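Local coordinates for protein membrane attack complex assembly inhibitor BGA71 (Borreliella bavariensis, PDB 6FMH) that inhibits assembly of the complement membrane attack complex and, as an outer surface protein, is likely to protect the Lyme disease spirochaete from killing by serum, at residues K12-A17 with E120-D125; K62-S67 with K146-F151. One frame throughout, in Å; residues are numbered along the deposited sequence.

Contact 1: K12-A17 with E120-D125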
# COMPACT_ATOMS: atom_id res chain seq x y z
N LYS A 12 -4.55 -0.52 -19.14
CA LYS A 12 -3.78 -1.68 -18.67
C LYS A 12 -3.18 -1.53 -17.24
O LYS A 12 -3.38 -2.38 -16.37
CB LYS A 12 -2.71 -2.08 -19.73
CG LYS A 12 -2.25 -3.53 -19.61
CD LYS A 12 -1.53 -4.01 -20.87
CE LYS A 12 -1.32 -5.51 -20.86
NZ LYS A 12 -0.94 -6.01 -22.20
N LEU A 13 -2.55 -0.39 -16.97
CA LEU A 13 -1.94 -0.11 -15.67
C LEU A 13 -3.02 0.08 -14.60
O LEU A 13 -2.91 -0.44 -13.47
CB LEU A 13 -1.15 1.17 -15.72
CG LEU A 13 0.09 1.21 -16.61
CD1 LEU A 13 0.73 2.59 -16.70
CD2 LEU A 13 1.16 0.24 -16.19
N GLU A 14 -4.09 0.78 -14.98
CA GLU A 14 -5.25 0.91 -14.10
C GLU A 14 -5.88 -0.44 -13.74
O GLU A 14 -6.16 -0.69 -12.55
CB GLU A 14 -6.25 1.89 -14.67
CG GLU A 14 -5.78 3.34 -14.58
CD GLU A 14 -6.68 4.36 -15.29
OE1 GLU A 14 -7.31 4.01 -16.32
OE2 GLU A 14 -6.74 5.51 -14.82
N THR A 15 -6.05 -1.34 -14.70
CA THR A 15 -6.56 -2.70 -14.37
C THR A 15 -5.57 -3.48 -13.56
O THR A 15 -5.97 -4.30 -12.72
CB THR A 15 -6.97 -3.58 -15.60
OG1 THR A 15 -6.13 -3.31 -16.72
CG2 THR A 15 -8.42 -3.33 -15.98
N ALA A 16 -4.30 -3.32 -13.89
CA ALA A 16 -3.25 -4.05 -13.17
C ALA A 16 -3.24 -3.68 -11.69
O ALA A 16 -3.31 -4.55 -10.83
CB ALA A 16 -1.88 -3.81 -13.78
N ALA A 17 -3.21 -2.39 -11.40
CA ALA A 17 -3.36 -1.94 -10.01
C ALA A 17 -4.66 -2.47 -9.34
O ALA A 17 -4.65 -2.82 -8.17
CB ALA A 17 -3.28 -0.41 -9.91
N GLU A 120 2.33 5.28 -9.22
CA GLU A 120 2.96 6.53 -9.61
C GLU A 120 2.73 6.96 -11.02
O GLU A 120 2.66 8.10 -11.28
CB GLU A 120 4.46 6.42 -9.44
CG GLU A 120 5.24 7.65 -9.87
CD GLU A 120 6.69 7.39 -9.96
OE1 GLU A 120 7.02 6.35 -10.39
OE2 GLU A 120 7.48 8.22 -9.60
N ALA A 121 2.70 6.04 -11.95
CA ALA A 121 2.39 6.34 -13.31
C ALA A 121 0.93 6.65 -13.49
O ALA A 121 0.60 7.50 -14.22
CB ALA A 121 2.79 5.19 -14.18
N ILE A 122 0.06 5.94 -12.81
CA ILE A 122 -1.34 6.27 -12.90
C ILE A 122 -1.64 7.71 -12.43
O ILE A 122 -2.24 8.51 -13.18
CB ILE A 122 -2.15 5.31 -12.06
CG1 ILE A 122 -2.14 3.92 -12.69
CG2 ILE A 122 -3.60 5.76 -11.95
CD1 ILE A 122 -2.84 2.88 -11.84
N ILE A 123 -1.11 8.07 -11.27
CA ILE A 123 -1.43 9.33 -10.60
C ILE A 123 -0.61 10.53 -11.06
O ILE A 123 -1.13 11.49 -11.57
CB ILE A 123 -1.30 9.22 -9.06
CG1 ILE A 123 -2.30 8.23 -8.52
CG2 ILE A 123 -1.56 10.56 -8.40
CD1 ILE A 123 -2.10 7.89 -7.06
N LYS A 124 0.69 10.48 -10.86
CA LYS A 124 1.56 11.62 -11.16
C LYS A 124 1.87 11.89 -12.63
O LYS A 124 2.14 13.04 -12.99
CB LYS A 124 2.88 11.48 -10.39
CG LYS A 124 2.76 12.07 -9.00
CD LYS A 124 3.06 13.55 -9.06
CE LYS A 124 2.55 14.27 -7.83
NZ LYS A 124 2.64 15.75 -7.98
N ASP A 125 1.81 10.88 -13.48
CA ASP A 125 2.24 11.01 -14.84
C ASP A 125 1.11 11.14 -15.83
O ASP A 125 0.04 10.60 -15.68
CB ASP A 125 3.15 9.85 -15.23
CG ASP A 125 4.37 9.74 -14.33
OD1 ASP A 125 4.50 10.58 -13.41
OD2 ASP A 125 5.21 8.85 -14.54
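With CG1 anti to its own carbonyl carbon (chi1 -70°) and CD1 extending the chain straight onward (chi2 175°), Ile122 pushes its longer branch into the backbone surface of 12-17. The methyl lands among three residues on one side of that helix. Ile122 CD1 lies 3.7 Å from Leu13 O, a carbonyl already engaged by the amide of Ala17 in the helical bond. Ile122 CD1 is also 3.8 Å from Ala17 CB, one turn along, and the CA of Glu14 also touches this methyl. Farther back on the isoleucine chain, Ile122 CG1 meets Leu13 CB at 4.2 Å. Leu13 takes the same kind of first torsion as Ile122 and places Leu13 CD1 4.2 Å from Ala121 CB, on the residue before Ile122.

This is apolar helix-to-helix packing in the all-helical fold of the Borrelia BbCRASP-1 family: the start of helix 12-36 is laid against the last turns of helix 90-123, and helix 127-163 lies against a further side of 12-17, where Leu13 touches Gln130 and Ala16 touches Leu141.

Glu14 joins through its aliphatic part. Glu14 CG stands 4.0 Å from Ile122 CD1 and is also near CG2, the shorter branch, and the two side chains cross obliquely. Beyond CG the glutamate chain stays extended (chi2 174°) and carries the carboxylate on to the second subunit. There Glu14 OE2 comes near OE1 of Glu57 of the second subunit, a proximity of like groups that might raise the proton affinity of one of them. Ile122 also packs on that Glu57 of the second subunit, and Glu14 on Asn52 of the same neighbouring chain, placing one flank of the contact at the dimer interface.

Contact 2: K62-S67 with K146-F151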
# COMPACT_ATOMS: atom_id res chain seq x y z
N LYS A 62 4.27 -13.38 5.52
CA LYS A 62 3.06 -14.22 5.47
C LYS A 62 2.28 -14.16 4.15
O LYS A 62 1.72 -15.17 3.72
CB LYS A 62 2.10 -13.84 6.59
CG LYS A 62 2.57 -14.27 7.96
CD LYS A 62 1.66 -13.65 9.00
CE LYS A 62 2.04 -14.04 10.40
NZ LYS A 62 1.39 -13.11 11.38
N ARG A 63 2.22 -12.98 3.53
CA ARG A 63 1.56 -12.86 2.23
C ARG A 63 2.13 -13.89 1.27
O ARG A 63 1.39 -14.63 0.61
CB ARG A 63 1.71 -11.46 1.66
CG ARG A 63 0.95 -10.37 2.41
CD ARG A 63 1.42 -8.88 2.21
NE ARG A 63 0.93 -8.46 0.91
CZ ARG A 63 1.28 -7.34 0.24
NH1 ARG A 63 2.06 -6.44 0.77
NH2 ARG A 63 0.77 -7.12 -0.95
N THR A 64 3.45 -13.97 1.20
CA THR A 64 4.10 -14.92 0.27
C THR A 64 3.95 -16.35 0.69
O THR A 64 3.50 -17.18 -0.04
CB THR A 64 5.60 -14.60 0.02
OG1 THR A 64 5.71 -13.49 -0.88
CG2 THR A 64 6.28 -15.76 -0.64
N ILE A 65 4.21 -16.59 1.96
CA ILE A 65 4.18 -17.97 2.51
C ILE A 65 2.80 -18.56 2.46
O ILE A 65 2.60 -19.61 1.89
CB ILE A 65 4.67 -18.00 3.98
CG1 ILE A 65 6.10 -17.48 4.12
CG2 ILE A 65 4.57 -19.41 4.56
CD1 ILE A 65 7.16 -18.51 3.99
N TYR A 66 1.85 -17.86 3.06
CA TYR A 66 0.48 -18.37 3.24
C TYR A 66 -0.18 -18.56 1.92
O TYR A 66 -0.93 -19.52 1.71
CB TYR A 66 -0.33 -17.40 4.07
CG TYR A 66 -0.05 -17.39 5.58
CD1 TYR A 66 1.16 -17.78 6.11
CD2 TYR A 66 -1.04 -16.99 6.46
CE1 TYR A 66 1.39 -17.74 7.45
CE2 TYR A 66 -0.83 -16.97 7.82
CZ TYR A 66 0.40 -17.36 8.31
OH TYR A 66 0.63 -17.29 9.66
N SER A 67 0.05 -17.62 1.01
CA SER A 67 -0.56 -17.72 -0.33
C SER A 67 0.09 -18.89 -0.99
O SER A 67 -0.55 -19.57 -1.77
CB SER A 67 -0.40 -16.42 -1.18
OG SER A 67 0.93 -16.27 -1.63
N LYS A 146 5.28 -14.33 -11.24
CA LYS A 146 5.78 -15.64 -11.67
C LYS A 146 6.84 -16.17 -10.67
O LYS A 146 6.76 -17.32 -10.13
CB LYS A 146 6.27 -15.53 -13.11
CG LYS A 146 5.13 -15.42 -14.09
CD LYS A 146 5.52 -15.70 -15.51
CE LYS A 146 4.37 -15.40 -16.48
NZ LYS A 146 3.09 -16.09 -16.12
N THR A 147 7.75 -15.28 -10.28
CA THR A 147 8.78 -15.62 -9.28
C THR A 147 8.12 -16.22 -8.05
O THR A 147 8.52 -17.29 -7.57
CB THR A 147 9.68 -14.43 -8.95
OG1 THR A 147 10.40 -14.02 -10.14
CG2 THR A 147 10.70 -14.80 -7.91
N ARG A 148 7.10 -15.54 -7.54
CA ARG A 148 6.45 -15.99 -6.35
C ARG A 148 5.76 -17.35 -6.58
O ARG A 148 5.71 -18.22 -5.67
CB ARG A 148 5.43 -15.00 -5.87
CG ARG A 148 4.81 -15.53 -4.58
CD ARG A 148 4.07 -14.51 -3.81
NE ARG A 148 2.83 -14.19 -4.49
CZ ARG A 148 1.94 -13.34 -4.04
NH1 ARG A 148 2.10 -12.71 -2.90
NH2 ARG A 148 0.87 -13.11 -4.77
N GLN A 149 5.21 -17.54 -7.79
CA GLN A 149 4.63 -18.85 -8.12
C GLN A 149 5.69 -19.93 -8.06
O GLN A 149 5.40 -21.04 -7.69
CB GLN A 149 3.93 -18.81 -9.51
CG GLN A 149 2.53 -18.24 -9.48
CD GLN A 149 2.06 -17.81 -10.86
OE1 GLN A 149 2.30 -18.50 -11.85
NE2 GLN A 149 1.38 -16.65 -10.93
N ASN A 150 6.88 -19.64 -8.58
CA ASN A 150 7.91 -20.69 -8.67
C ASN A 150 8.39 -20.99 -7.30
O ASN A 150 8.53 -22.15 -6.94
CB ASN A 150 9.08 -20.31 -9.56
CG ASN A 150 8.67 -20.04 -10.99
OD1 ASN A 150 9.23 -19.15 -11.66
ND2 ASN A 150 7.74 -20.81 -11.49
N PHE A 151 8.56 -19.96 -6.49
CA PHE A 151 8.83 -20.20 -5.07
C PHE A 151 7.78 -21.09 -4.39
O PHE A 151 8.11 -21.95 -3.62
CB PHE A 151 8.93 -18.86 -4.33
CG PHE A 151 8.91 -19.01 -2.83
CD1 PHE A 151 10.10 -19.28 -2.09
CD2 PHE A 151 7.72 -18.91 -2.13
CE1 PHE A 151 10.06 -19.43 -0.71
CE2 PHE A 151 7.70 -19.05 -0.76
CZ PHE A 151 8.86 -19.32 -0.04
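Thr64 fits between the side chains of Arg148 and Phe151, one turn apart on the opposing helix, and presents a different branch to each. The Thr64 CG2 methyl meets the phenyl ring, 3.6 Å from Phe151 CE2, approaching the ring obliquely. Thr64 OG1 faces the arginine, 3.5 Å from Arg148 CD, and finds its polar partner in Gln108 of helix 90-123. Arg148 (chi1 -178°) and Phe151 both hold CG anti to the backbone N, which sends the two side chains across the gap together. The arginine runs alongside Thr64 in the opposite sense and then bends at chi3 (72°), bringing its guanidinium to Ser67. Ser67 OG sits over one face of that group, toward its rim, 3.9 Å from Arg148 CZ. Ser67 OG is also 2.8 Å from Arg63 O, a carbonyl of its own helix, with Thr64 O a second possible acceptor.

Segments 62-67 and 146-151, on helices 55-68 and 127-163, cross at -52° with axes 10.2 Å apart, in the middle of the helical bundle of this BbCRASP-1 family protein. Side chains rather than close backbones bridge that spacing. Ile65 CD1 reaches the edge of the Phe151 ring, 4.4 Å from Phe151 CZ, and Val104 and Ile107 of helix 90-123 pack against the same phenylalanine. Arg63 NE lies 5.8 Å from Arg148 NH1; Glu27 makes long, weak ion pairs with both arginines and would probably ease their proximity, while Arg63 NH1 is hydrogen-bonded to Gln60 and forms a salt bridge with Asp112.

Both contacts are largely buried, but contact 2 lies near the centre of the chain, whereas contact 1 is toward one end, where a second subunit packs against one flank; their centres are about 24 Å apart. They draw on a shared set of helices. Helix 90-123 supplies one side of contact 1 and backs contact 2, helix 127-163 does the reverse, and helix 12-36 carries residues 12-17 and lends Glu27 to the charges around contact 2. The chemistry differs accordingly: contact 1 is aliphatic, its one carboxylate directed to the subunit interface, whereas contact 2 mixes an aromatic ring with hydroxyls and arginines whose polar groups find partners inside the chain.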